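Local coordinates for protein pyruvate kinase (Pseudomonas aeruginosa, PDB 6QXL) that probably catalyses the last step of glycolysis, transferring the phosphoryl group of phosphoenolpyruvate to ADP to give pyruvate and ATP, with magnesium and potassium as cofactors, at residues Arg83-Gly89 and Val148-Leu154; Cys119-Asp123 and Val135-Val139; Gln264-Ile268 and Ala305-Thr310. All blocks are in the same frame, centred on the assembly; numbering follows the deposited sequence.

Interaction 1: residues Arg83-Gly89 and Val148-Leu154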
loop_
_atom_site.group_PDB
_atom_site.type_symbol
_atom_site.label_atom_id
_atom_site.label_comp_id
_atom_site.label_asym_id
_atom_site.label_seq_id
_atom_site.Cartn_x
_atom_site.Cartn_y
_atom_site.Cartn_z
ATOM N N ARG A 83 -53.646 21.513 16.872
ATOM C CA ARG A 83 -53.087 20.404 16.182
ATOM C C ARG A 83 -54.151 19.580 15.522
ATOM O O ARG A 83 -55.279 19.653 15.874
ATOM C CB ARG A 83 -52.334 19.572 17.213
ATOM C CG ARG A 83 -51.635 18.343 16.685
ATOM C CD ARG A 83 -50.875 17.655 17.778
ATOM N NE ARG A 83 -51.735 17.119 18.823
ATOM C CZ ARG A 83 -52.363 15.950 18.768
ATOM N NH1 ARG A 83 -53.109 15.555 19.794
ATOM N NH2 ARG A 83 -52.255 15.186 17.693
ATOM N N ILE A 84 -53.788 18.852 14.499
ATOM C CA ILE A 84 -54.695 17.911 13.844
ATOM C C ILE A 84 -53.984 16.578 13.669
ATOM O O ILE A 84 -52.775 16.477 13.822
ATOM C CB ILE A 84 -55.194 18.397 12.451
ATOM C CG1 ILE A 84 -53.995 18.598 11.486
ATOM C CG2 ILE A 84 -55.972 19.689 12.563
ATOM C CD1 ILE A 84 -54.354 18.547 10.015
ATOM N N GLU A 85 -54.750 15.566 13.305
ATOM C CA GLU A 85 -54.250 14.234 13.021
ATOM C C GLU A 85 -54.718 13.812 11.647
ATOM O O GLU A 85 -55.875 13.969 11.317
ATOM C CB GLU A 85 -54.792 13.254 14.081
ATOM C CG GLU A 85 -53.887 13.067 15.290
ATOM C CD GLU A 85 -52.736 12.095 15.041
ATOM O OE1 GLU A 85 -51.818 12.116 15.901
ATOM O OE2 GLU A 85 -52.772 11.245 14.092
ATOM N N LEU A 86 -53.816 13.245 10.860
ATOM C CA LEU A 86 -54.090 12.865 9.472
ATOM C C LEU A 86 -53.825 11.405 9.261
ATOM O O LEU A 86 -52.876 10.860 9.819
ATOM C CB LEU A 86 -53.239 13.674 8.481
ATOM C CG LEU A 86 -53.496 15.161 8.342
ATOM C CD1 LEU A 86 -52.358 15.827 7.551
ATOM C CD2 LEU A 86 -54.836 15.356 7.635
ATOM N N GLN A 87 -54.684 10.789 8.440
ATOM C CA GLN A 87 -54.605 9.372 8.127
ATOM C C GLN A 87 -54.215 9.187 6.661
ATOM O O GLN A 87 -54.478 10.031 5.802
ATOM C CB GLN A 87 -55.918 8.692 8.403
ATOM C CG GLN A 87 -56.326 8.777 9.858
ATOM C CD GLN A 87 -57.562 7.952 10.147
ATOM O OE1 GLN A 87 -57.822 6.878 9.552
ATOM N NE2 GLN A 87 -58.357 8.431 11.114
ATOM N N VAL A 88 -53.619 8.038 6.388
ATOM C CA VAL A 88 -53.223 7.700 5.039
ATOM C C VAL A 88 -54.454 7.767 4.133
ATOM O O VAL A 88 -55.528 7.316 4.506
ATOM C CB VAL A 88 -52.566 6.302 4.973
ATOM C CG1 VAL A 88 -52.162 5.979 3.524
ATOM C CG2 VAL A 88 -51.339 6.281 5.921
ATOM N N GLY A 89 -54.296 8.394 2.964
ATOM C CA GLY A 89 -55.378 8.539 2.000
ATOM C C GLY A 89 -56.175 9.820 2.129
ATOM O O GLY A 89 -56.868 10.201 1.178
ATOM N N VAL A 148 -52.312 12.240 1.581
ATOM C CA VAL A 148 -51.388 11.805 2.620
ATOM C C VAL A 148 -50.899 10.384 2.313
ATOM O O VAL A 148 -51.691 9.462 2.095
ATOM C CB VAL A 148 -52.054 11.850 4.012
ATOM C CG1 VAL A 148 -51.130 11.270 5.091
ATOM C CG2 VAL A 148 -52.488 13.279 4.345
ATOM N N LEU A 149 -49.578 10.231 2.262
ATOM C CA LEU A 149 -48.935 8.927 2.073
ATOM C C LEU A 149 -48.602 8.290 3.422
ATOM O O LEU A 149 -48.764 7.081 3.596
ATOM C CB LEU A 149 -47.665 9.064 1.251
ATOM C CG LEU A 149 -47.909 9.399 -0.231
ATOM C CD1 LEU A 149 -46.586 9.372 -0.994
ATOM C CD2 LEU A 149 -48.995 8.528 -0.928
ATOM N N ILE A 150 -48.105 9.098 4.357
ATOM C CA ILE A 150 -47.782 8.644 5.695
ATOM C C ILE A 150 -48.405 9.623 6.673
ATOM O O ILE A 150 -48.103 10.816 6.651
ATOM C CB ILE A 150 -46.257 8.562 5.906
ATOM C CG1 ILE A 150 -45.691 7.382 5.087
ATOM C CG2 ILE A 150 -45.905 8.416 7.390
ATOM C CD1 ILE A 150 -44.238 7.536 4.686
ATOM N N GLY A 151 -49.270 9.094 7.528
ATOM C CA GLY A 151 -50.028 9.903 8.449
ATOM C C GLY A 151 -49.268 10.270 9.688
ATOM O O GLY A 151 -48.149 9.861 9.886
ATOM N N GLY A 152 -49.946 11.026 10.545
ATOM C CA GLY A 152 -49.394 11.489 11.796
ATOM C C GLY A 152 -49.988 12.815 12.200
ATOM O O GLY A 152 -50.905 13.306 11.559
ATOM N N PRO A 153 -49.479 13.418 13.260
ATOM C CA PRO A 153 -49.968 14.721 13.671
ATOM C C PRO A 153 -49.328 15.877 12.924
ATOM O O PRO A 153 -48.225 15.748 12.415
ATOM C CB PRO A 153 -49.602 14.762 15.172
ATOM C CG PRO A 153 -48.353 13.965 15.241
ATOM C CD PRO A 153 -48.493 12.858 14.213
ATOM N N LEU A 154 -50.021 17.006 12.899
ATOM C CA LEU A 154 -49.505 18.243 12.332
ATOM C C LEU A 154 -49.899 19.364 13.276
ATOM O O LEU A 154 -51.018 19.385 13.770
ATOM C CB LEU A 154 -50.108 18.477 10.945
ATOM C CG LEU A 154 -49.189 18.911 9.787
ATOM C CD1 LEU A 154 -47.971 18.011 9.650
ATOM C CD2 LEU A 154 -49.904 18.866 8.450
#
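Pro153 and Glu85 are paired as antiparallel, non-hydrogen-bonded neighbours, their side chains lying alongside one another and pointing the same way from the ribbon. The glutamate bends back at chi2 (-81°), which brings its carboxylate alongside the proline, with Glu85 OE1 3.5 Å from Pro153 CB and OE2 beside the carbonyl carbon of Gly152. Arg83 completes this solvent-facing cluster. Its chain leaves extended and then turns at chi3, which brings the guanidinium edge-on to Pro153, NH2 lying 3.7 Å from the ring CB. The same NH2 forms a long salt bridge with Glu85 OE1 (3.6 Å), so the proline packs beside an ion pair.

On the other face, which carries Ile84, Leu86 and Leu154, the contacts are apolar. Ile84 and Leu154 run side by side, whereas Leu86 crosses Leu154 obliquely, CD1 to CD2 at 4.0 Å. Leu86 CD1 also reaches Val148 CG2, and Phe92 and Met134 of the neighbouring strands pack against the leucine. These strands, 83-86 and 152-155, make a two-stranded antiparallel ribbon in the small beta-rich B domain that pyruvate kinases insert into the TIM-barrel part of the chain. Leu154 N donates to Ile84 O and Ile84 N to Leu154 O (2.9 Å), the latter almost straight at 168°; Leu86 and Gly152 exchange a second reciprocal pair.

Before it enters the ribbon, the 148-154 chain turns a corner at Leu149, where Leu149 and Ile150 form a classic beta bulge opposite Val133. Val88 covers this bend, Val88 CG1 and CG2 each lying 3.6 Å from Leu149 O. Gly151 runs close to the backbone of Leu86, its CA 3.3 Å from Leu86 O. On the near side of that corner, Gly89 N donates to Val148 O, while Val148 CB sits 3.5 Å from Gln87 O.

Interaction 2: residues Cys119-Asp123 and Val135-Val139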
loop_
_atom_site.group_PDB
_atom_site.type_symbol
_atom_site.label_atom_id
_atom_site.label_comp_id
_atom_site.label_asym_id
_atom_site.label_seq_id
_atom_site.Cartn_x
_atom_site.Cartn_y
_atom_site.Cartn_z
ATOM N N CYS A 119 -43.503 23.655 -6.828
ATOM C CA CYS A 119 -44.035 22.345 -6.825
ATOM C C CYS A 119 -44.932 21.990 -8.033
ATOM O O CYS A 119 -45.526 22.884 -8.605
ATOM C CB CYS A 119 -44.699 22.014 -5.568
ATOM S SG CYS A 119 -43.574 22.000 -4.193
ATOM N N GLY A 120 -44.941 20.677 -8.338
ATOM C CA GLY A 120 -45.707 20.135 -9.391
ATOM C C GLY A 120 -46.334 18.772 -8.997
ATOM O O GLY A 120 -45.962 18.131 -7.999
ATOM N N VAL A 121 -47.289 18.349 -9.820
ATOM C CA VAL A 121 -47.974 17.103 -9.604
ATOM C C VAL A 121 -46.956 15.968 -9.519
ATOM O O VAL A 121 -46.047 15.899 -10.327
ATOM C CB VAL A 121 -48.990 16.810 -10.752
ATOM C CG1 VAL A 121 -49.764 15.517 -10.489
ATOM C CG2 VAL A 121 -49.949 17.977 -10.947
ATOM N N GLY A 122 -47.091 15.125 -8.509
ATOM C CA GLY A 122 -46.145 14.033 -8.277
ATOM C C GLY A 122 -45.121 14.294 -7.195
ATOM O O GLY A 122 -44.638 13.367 -6.605
ATOM N N ASP A 123 -44.802 15.561 -6.932
ATOM C CA ASP A 123 -43.823 15.907 -5.889
ATOM C C ASP A 123 -44.248 15.342 -4.532
ATOM O O ASP A 123 -45.451 15.327 -4.224
ATOM C CB ASP A 123 -43.646 17.414 -5.780
ATOM C CG ASP A 123 -42.921 18.026 -7.003
ATOM O OD1 ASP A 123 -42.574 17.297 -7.957
ATOM O OD2 ASP A 123 -42.729 19.260 -7.068
ATOM N N VAL A 135 -48.188 13.586 -1.185
ATOM C CA VAL A 135 -47.903 13.720 -2.604
ATOM C C VAL A 135 -48.862 14.756 -3.209
ATOM O O VAL A 135 -50.045 14.780 -2.872
ATOM C CB VAL A 135 -47.984 12.361 -3.331
ATOM C CG1 VAL A 135 -49.375 11.731 -3.186
ATOM C CG2 VAL A 135 -47.591 12.515 -4.810
ATOM N N VAL A 136 -48.335 15.588 -4.104
ATOM C CA VAL A 136 -49.121 16.636 -4.738
ATOM C C VAL A 136 -49.963 16.018 -5.858
ATOM O O VAL A 136 -49.426 15.425 -6.797
ATOM C CB VAL A 136 -48.208 17.737 -5.317
ATOM C CG1 VAL A 136 -49.015 18.800 -6.065
ATOM C CG2 VAL A 136 -47.387 18.383 -4.214
ATOM N N GLU A 137 -51.286 16.140 -5.740
ATOM C CA GLU A 137 -52.216 15.610 -6.753
ATOM C C GLU A 137 -52.643 16.663 -7.771
ATOM O O GLU A 137 -52.883 16.328 -8.926
ATOM C CB GLU A 137 -53.473 15.048 -6.068
ATOM C CG GLU A 137 -53.313 13.645 -5.431
ATOM C CD GLU A 137 -54.621 13.073 -4.934
ATOM O OE1 GLU A 137 -55.535 13.870 -4.600
ATOM O OE2 GLU A 137 -54.720 11.834 -4.792
ATOM N N GLU A 138 -52.800 17.912 -7.329
ATOM C CA GLU A 138 -53.236 19.009 -8.187
ATOM C C GLU A 138 -52.548 20.293 -7.756
ATOM O O GLU A 138 -52.277 20.504 -6.571
ATOM C CB GLU A 138 -54.750 19.210 -8.112
ATOM C CG GLU A 138 -55.579 18.057 -8.646
ATOM C CD GLU A 138 -57.086 18.298 -8.557
ATOM O OE1 GLU A 138 -57.545 19.361 -8.146
ATOM O OE2 GLU A 138 -57.821 17.366 -8.916
ATOM N N VAL A 139 -52.259 21.146 -8.732
ATOM C CA VAL A 139 -51.664 22.441 -8.496
ATOM C C VAL A 139 -52.609 23.499 -9.062
ATOM O O VAL A 139 -53.093 23.359 -10.182
ATOM C CB VAL A 139 -50.282 22.558 -9.179
ATOM C CG1 VAL A 139 -49.653 23.903 -8.904
ATOM C CG2 VAL A 139 -49.374 21.514 -8.664
#
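Val136 packs against a type II beta turn, Gly120 to Asp123, that links helix 113-118 to strand 124-127 in the beta-rich B domain of pyruvate kinase. This is the close part of the contact. Val136 CB rests 3.5 Å from Gly120 O; its CG1 lies beside that same carbonyl, and its CG2 turns to Asp123 O. Leu125 and Cys146 enclose the valine further. Two backbone bonds hold the turn to the strand: Gly122 N donates to Val136 O, nearly straight at 176°, and Val136 N donates to Asp123 O (2.9 Å).

Toward solvent the packing thins. Val121 touches Val139 through their CG2 methyls at 4.2 Å, and its CG1 comes near Glu137 O. Glu137 and Glu138, at a classic beta bulge facing Arg145, point away from the turn; Glu137 pairs with Arg147 and Lys91, Glu138 with Arg145.

Asp123 steadies the turn from within. With CG beside its own backbone N (chi1 -70°), the carboxylate swings back to the start of the turn, while OD2 also forms a salt bridge with Arg162. Gly120 N meets Asp123 OD2 at 2.9 Å from above the carboxylate plane.

Interaction 3: residues Gln264-Ile268 and Ala305-Thr310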
loop_
_atom_site.group_PDB
_atom_site.type_symbol
_atom_site.label_atom_id
_atom_site.label_comp_id
_atom_site.label_asym_id
_atom_site.label_seq_id
_atom_site.Cartn_x
_atom_site.Cartn_y
_atom_site.Cartn_z
ATOM N N GLN A 264 -22.007 11.397 4.465
ATOM C CA GLN A 264 -21.442 11.713 5.755
ATOM C C GLN A 264 -19.931 11.512 5.731
ATOM O O GLN A 264 -19.167 12.379 6.159
ATOM C CB GLN A 264 -22.059 10.885 6.885
ATOM C CG GLN A 264 -21.458 11.195 8.254
ATOM C CD GLN A 264 -22.042 10.345 9.363
ATOM O OE1 GLN A 264 -23.239 10.305 9.568
ATOM N NE2 GLN A 264 -21.181 9.698 10.126
ATOM N N LYS A 265 -19.500 10.380 5.187
ATOM C CA LYS A 265 -18.080 10.076 5.145
ATOM C C LYS A 265 -17.321 11.021 4.228
ATOM O O LYS A 265 -16.210 11.456 4.580
ATOM C CB LYS A 265 -17.849 8.619 4.779
ATOM C CG LYS A 265 -18.041 7.683 5.970
ATOM C CD LYS A 265 -18.459 6.283 5.581
ATOM C CE LYS A 265 -18.124 5.218 6.655
ATOM N NZ LYS A 265 -18.948 5.317 7.907
ATOM N N LYS A 266 -17.921 11.377 3.094
ATOM C CA LYS A 266 -17.270 12.293 2.186
ATOM C C LYS A 266 -17.110 13.674 2.802
ATOM O O LYS A 266 -16.021 14.254 2.774
ATOM C CB LYS A 266 -18.032 12.375 0.849
ATOM C CG LYS A 266 -17.335 13.243 -0.208
ATOM C CD LYS A 266 -17.262 12.609 -1.644
ATOM C CE LYS A 266 -18.497 12.708 -2.504
ATOM N NZ LYS A 266 -18.032 12.322 -3.849
ATOM N N ILE A 267 -18.180 14.178 3.410
ATOM C CA ILE A 267 -18.141 15.510 3.995
ATOM C C ILE A 267 -17.042 15.590 5.065
ATOM O O ILE A 267 -16.256 16.525 5.076
ATOM C CB ILE A 267 -19.496 15.889 4.600
ATOM C CG1 ILE A 267 -20.561 16.047 3.519
ATOM C CG2 ILE A 267 -19.378 17.183 5.389
ATOM C CD1 ILE A 267 -21.978 15.967 4.049
ATOM N N ILE A 268 -16.991 14.607 5.954
ATOM C CA ILE A 268 -16.005 14.625 7.019
ATOM C C ILE A 268 -14.604 14.638 6.429
ATOM O O ILE A 268 -13.767 15.455 6.815
ATOM C CB ILE A 268 -16.192 13.426 7.956
ATOM C CG1 ILE A 268 -17.459 13.607 8.769
ATOM C CG2 ILE A 268 -14.993 13.261 8.871
ATOM C CD1 ILE A 268 -17.940 12.343 9.442
ATOM N N ALA A 305 -19.304 7.519 13.749
ATOM C CA ALA A 305 -18.923 8.916 13.466
ATOM C C ALA A 305 -17.533 9.213 14.036
ATOM O O ALA A 305 -16.738 9.902 13.404
ATOM C CB ALA A 305 -19.953 9.893 14.010
ATOM N N VAL A 306 -17.231 8.653 15.196
ATOM C CA VAL A 306 -15.921 8.825 15.790
ATOM C C VAL A 306 -14.848 8.162 14.928
ATOM O O VAL A 306 -13.777 8.744 14.705
ATOM C CB VAL A 306 -15.894 8.292 17.227
ATOM C CG1 VAL A 306 -14.481 8.312 17.788
ATOM C CG2 VAL A 306 -16.825 9.133 18.115
ATOM N N LEU A 307 -15.120 6.972 14.414
ATOM C CA LEU A 307 -14.166 6.306 13.530
ATOM C C LEU A 307 -14.052 7.001 12.176
ATOM O O LEU A 307 -12.964 7.017 11.613
ATOM C CB LEU A 307 -14.515 4.852 13.353
ATOM C CG LEU A 307 -14.580 4.010 14.626
ATOM C CD1 LEU A 307 -14.961 2.588 14.311
ATOM C CD2 LEU A 307 -13.309 4.031 15.438
ATOM N N ASP A 308 -15.126 7.630 11.687
ATOM C CA ASP A 308 -15.013 8.488 10.498
ATOM C C ASP A 308 -14.113 9.717 10.760
ATOM O O ASP A 308 -13.788 10.449 9.826
ATOM C CB ASP A 308 -16.379 8.994 10.015
ATOM C CG ASP A 308 -17.381 7.879 9.658
ATOM O OD1 ASP A 308 -16.943 6.816 9.142
ATOM O OD2 ASP A 308 -18.616 8.059 9.902
ATOM N N TYR A 309 -13.751 9.951 12.029
ATOM C CA TYR A 309 -12.903 11.071 12.448
ATOM C C TYR A 309 -13.606 12.433 12.377
ATOM O O TYR A 309 -13.024 13.441 11.985
ATOM C CB TYR A 309 -11.514 11.088 11.738
ATOM C CG TYR A 309 -10.414 11.153 12.753
ATOM C CD1 TYR A 309 -10.065 10.003 13.486
ATOM C CD2 TYR A 309 -9.775 12.357 13.058
ATOM C CE1 TYR A 309 -9.082 10.049 14.456
ATOM C CE2 TYR A 309 -8.782 12.406 14.031
ATOM C CZ TYR A 309 -8.447 11.253 14.728
ATOM O OH TYR A 309 -7.487 11.293 15.703
ATOM N N THR A 310 -14.857 12.451 12.803
ATOM C CA THR A 310 -15.568 13.692 13.042
ATOM C C THR A 310 -14.909 14.422 14.211
ATOM O O THR A 310 -14.343 13.796 15.113
ATOM C CB THR A 310 -17.068 13.409 13.343
ATOM O OG1 THR A 310 -17.845 14.598 13.143
ATOM C CG2 THR A 310 -17.292 12.877 14.739
HETATM O O HOH W 1 -21.383 6.921 9.027
#
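Asp308 holds out its carboxylate to two side chains of helix 260-273, Lys265 and Gln264, which approach its different oxygens. Lys265 NZ forms a salt bridge with Asp308 OD1 at 2.8 Å, meeting the syn side of the oxygen and lying 16° out of the carboxylate plane. The lysine gets there by a bend at its last torsion (chi4 70°), which turns the ammonium in toward Asp308 OD1. CG and CE of the lysine also lie close to OD1. NZ has a further acceptor in Asn304 of a second subunit, so the salt bridge stands at a subunit interface.

Asp308 OD2 accepts a weak, bent bond from Gln264 NE2 at 3.1 Å. The amide and carboxylate planes stand 75° apart. A water donates to the same OD2 and takes a weak bond from Lys265 NZ, bridging the charged pair a second time. The other end of the amide, Gln264 OE1, is satisfied by Arg248.

Helix 296-307 closes with a Schellman motif, Tyr309 N bonding to Val306 O and Thr310 N to Ala305 O, before the chain enters strand 312-315 of the TIM barrel. Ile268 packs against this helix end: CD1 lies 3.7 Å from Asp308 CB and also reaches Thr310 CB, while CG2 faces the carbonyl of Asp308. Thr310 OG1 bonds to Thr280 and Ala312 O in the barrel wall.

With an ammonium, an amide N-H and a water around it, the Asp308 carboxylate is probably stabilised as an anion, its charge probably balanced largely by Lys265, which also bonds to Asn304 of the second subunit.

Overall arrangement
Along the chain, interaction 2 is nested inside the loop closed by interaction 1, and both precede interaction 3. The first two belong to the beta-rich B domain: their centres are about 17 Å apart, and they touch where Leu149 CD2 packs on Val135 CG1 at 3.9 Å. Interaction 1 supplies the two-stranded ribbon, interaction 2 the turn packed on strand 132-139. Interaction 3 lies about 35 Å from interaction 1 and 36 Å from interaction 2, centre to centre, joining two outer helices of the TIM barrel near a subunit interface. Two contacts thus shape the inserted B domain, while the third ties neighbouring helices of the barrel, which carries the magnesium site.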